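Long-range contact in purine nucleoside phosphorylase (Schistosoma mansoni, PDB 5TBS), which probably cleaves purine nucleosides such as inosine and guanosine with phosphate, releasing the free base and ribose 1-phosphate: residues A195-P200 and V219-V224. Sequence-based numbering, arbitrary orientation.
With ADE (adenine), chain B.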
loop_
_atom_site.group_PDB
_atom_site.type_symbol
_atom_site.label_atom_id
_atom_site.label_comp_id
_atom_site.label_asym_id
_atom_site.label_seq_id
_atom_site.Cartn_x
_atom_site.Cartn_y
_atom_site.Cartn_z
ATOM N N ALA A 195 6.070 -13.879 -0.249
ATOM C CA ALA A 195 5.469 -12.569 -0.549
ATOM C C ALA A 195 4.221 -12.388 0.305
ATOM O O ALA A 195 3.373 -13.282 0.356
ATOM C CB ALA A 195 5.087 -12.434 -2.035
ATOM N N PHE A 196 4.120 -11.242 1.001
ATOM C CA PHE A 196 2.928 -10.894 1.778
ATOM C C PHE A 196 1.968 -10.111 0.867
ATOM O O PHE A 196 2.280 -8.976 0.479
ATOM C CB PHE A 196 3.359 -10.079 3.008
ATOM C CG PHE A 196 2.233 -9.632 3.936
ATOM C CD1 PHE A 196 0.981 -10.295 3.949
ATOM C CD2 PHE A 196 2.447 -8.558 4.826
ATOM C CE1 PHE A 196 -0.036 -9.903 4.798
ATOM C CE2 PHE A 196 1.384 -8.116 5.694
ATOM C CZ PHE A 196 0.162 -8.815 5.689
ATOM N N ASN A 197 0.794 -10.720 0.544
ATOM C CA ASN A 197 -0.339 -10.082 -0.146
ATOM C C ASN A 197 -1.392 -9.772 0.914
ATOM O O ASN A 197 -1.896 -10.691 1.558
ATOM C CB ASN A 197 -0.928 -11.010 -1.242
ATOM C CG ASN A 197 -2.411 -10.672 -1.652
ATOM O OD1 ASN A 197 -2.837 -9.530 -1.586
ATOM N ND2 ASN A 197 -3.185 -11.698 -2.087
ATOM N N GLY A 198 -1.714 -8.484 1.123
ATOM C CA GLY A 198 -2.654 -8.151 2.203
ATOM C C GLY A 198 -3.956 -8.959 2.174
ATOM O O GLY A 198 -4.503 -9.320 3.223
ATOM N N GLY A 199 -4.496 -9.217 0.989
ATOM C CA GLY A 199 -5.732 -10.016 0.903
ATOM C C GLY A 199 -6.990 -9.155 1.036
ATOM O O GLY A 199 -6.870 -7.925 1.104
ATOM N N PRO A 200 -8.183 -9.776 1.100
ATOM C CA PRO A 200 -8.418 -11.219 1.221
ATOM C C PRO A 200 -8.720 -11.946 -0.099
ATOM O O PRO A 200 -9.041 -13.151 -0.043
ATOM C CB PRO A 200 -9.651 -11.270 2.127
ATOM C CG PRO A 200 -10.502 -10.098 1.565
ATOM C CD PRO A 200 -9.412 -9.002 1.402
ATOM N N VAL A 219 3.264 -17.200 -1.799
ATOM C CA VAL A 219 2.524 -15.970 -1.475
ATOM C C VAL A 219 1.425 -16.289 -0.454
ATOM O O VAL A 219 0.721 -17.294 -0.575
ATOM C CB VAL A 219 1.925 -15.309 -2.743
ATOM C CG1 VAL A 219 0.950 -16.305 -3.483
ATOM C CG2 VAL A 219 1.189 -13.952 -2.375
ATOM N N GLY A 220 1.252 -15.423 0.547
ATOM C CA GLY A 220 0.144 -15.625 1.475
ATOM C C GLY A 220 -0.271 -14.313 2.132
ATOM O O GLY A 220 0.291 -13.249 1.835
ATOM N N MET A 221 -1.231 -14.417 3.088
ATOM C CA MET A 221 -1.951 -13.269 3.664
ATOM C C MET A 221 -1.668 -13.065 5.155
ATOM O O MET A 221 -2.415 -12.318 5.826
ATOM C CB MET A 221 -3.471 -13.439 3.458
ATOM C CG MET A 221 -3.917 -13.559 2.011
ATOM S SD MET A 221 -5.713 -13.842 1.884
ATOM C CE MET A 221 -5.787 -14.448 0.196
ATOM N N SER A 222 -0.594 -13.664 5.680
ATOM C CA SER A 222 -0.355 -13.587 7.117
ATOM C C SER A 222 1.152 -13.628 7.392
ATOM O O SER A 222 1.977 -13.406 6.493
ATOM C CB SER A 222 -1.123 -14.712 7.837
ATOM O OG SER A 222 -0.619 -15.981 7.463
ATOM N N THR A 223 1.496 -13.814 8.680
ATOM C CA THR A 223 2.826 -14.205 9.157
ATOM C C THR A 223 3.854 -13.059 9.174
ATOM O O THR A 223 4.511 -12.837 10.197
ATOM C CB THR A 223 3.339 -15.393 8.331
ATOM O OG1 THR A 223 2.436 -16.484 8.498
ATOM C CG2 THR A 223 4.724 -15.870 8.846
ATOM N N VAL A 224 4.033 -12.328 8.068
ATOM C CA VAL A 224 5.016 -11.206 8.065
ATOM C C VAL A 224 4.766 -10.183 9.171
ATOM O O VAL A 224 5.739 -9.771 9.834
ATOM C CB VAL A 224 5.089 -10.577 6.664
ATOM C CG1 VAL A 224 5.824 -9.240 6.649
ATOM C CG2 VAL A 224 5.792 -11.571 5.685
HETATM N N9 ADE B . -3.121 -17.295 0.540
HETATM C C8 ADE B . -2.865 -16.531 -0.556
HETATM N N7 ADE B . -2.913 -17.204 -1.686
HETATM C C5 ADE B . -3.239 -18.493 -1.305
HETATM C C6 ADE B . -3.449 -19.699 -2.048
HETATM N N6 ADE B . -3.376 -19.772 -3.389
HETATM N N1 ADE B . -3.760 -20.814 -1.349
HETATM C C2 ADE B . -3.845 -20.742 -0.002
HETATM N N3 ADE B . -3.656 -19.681 0.803
HETATM C C4 ADE B . -3.363 -18.573 0.074
HETATM O O HOH W 1 -3.818 -9.752 5.892
#
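A195 and F196 pair in parallel with V219 and G220 where two strands of a beta-alpha-beta unit end beside the purine site of the nucleoside phosphorylase fold. G220 is gripped through both backbone polar atoms: its N donates to A195 O (3.0 Å, nearly in line with the carbonyl), and its O accepts from N197 N (2.9 Å). Beyond the last pair the two segments stay close, M221 CA lying 3.3 Å from N197 O in a C-H...O contact, and a water donates to both G198 O and M221 O. The F196 ring has CG anti to the backbone N (chi1 -180°), which sets it into the bend of 219-224 between M221 and V224: CD2 packs 3.8 Å from V224 CB at the start of a helix, CE1 approaches M221 O, and G220 O lies at the ring edge in its plane. A195 CB and N197 CB both meet V219 CG2. M221 runs extended beyond CG over N197 O toward P200, its CE 3.5 Å from P200 O, a buried carbonyl with no hydrogen-bonding partner. M221 CE also lies 3.7 Å from adenine C8, and with G220 CA and V219 O on the opposite side of the base plane it brackets this corner of adenine; N245 hydrogen-bonds the base. N197 OD1 closes an Asx turn with G199 N, the donor standing well above the amide plane, while ND2 donates to E203. The backbone angles of G199 (phi 87°, psi -174°) suit glycine, its CA lies against M221 SD, and a cis peptide leads into P200. Helix 205-213 connects the paired strands 189-196 and 218-220, strand 131-139 borders F196 and V224, helix 140-143 packs on A195 and F196, and F161 of a neighbouring subunit packs on M221.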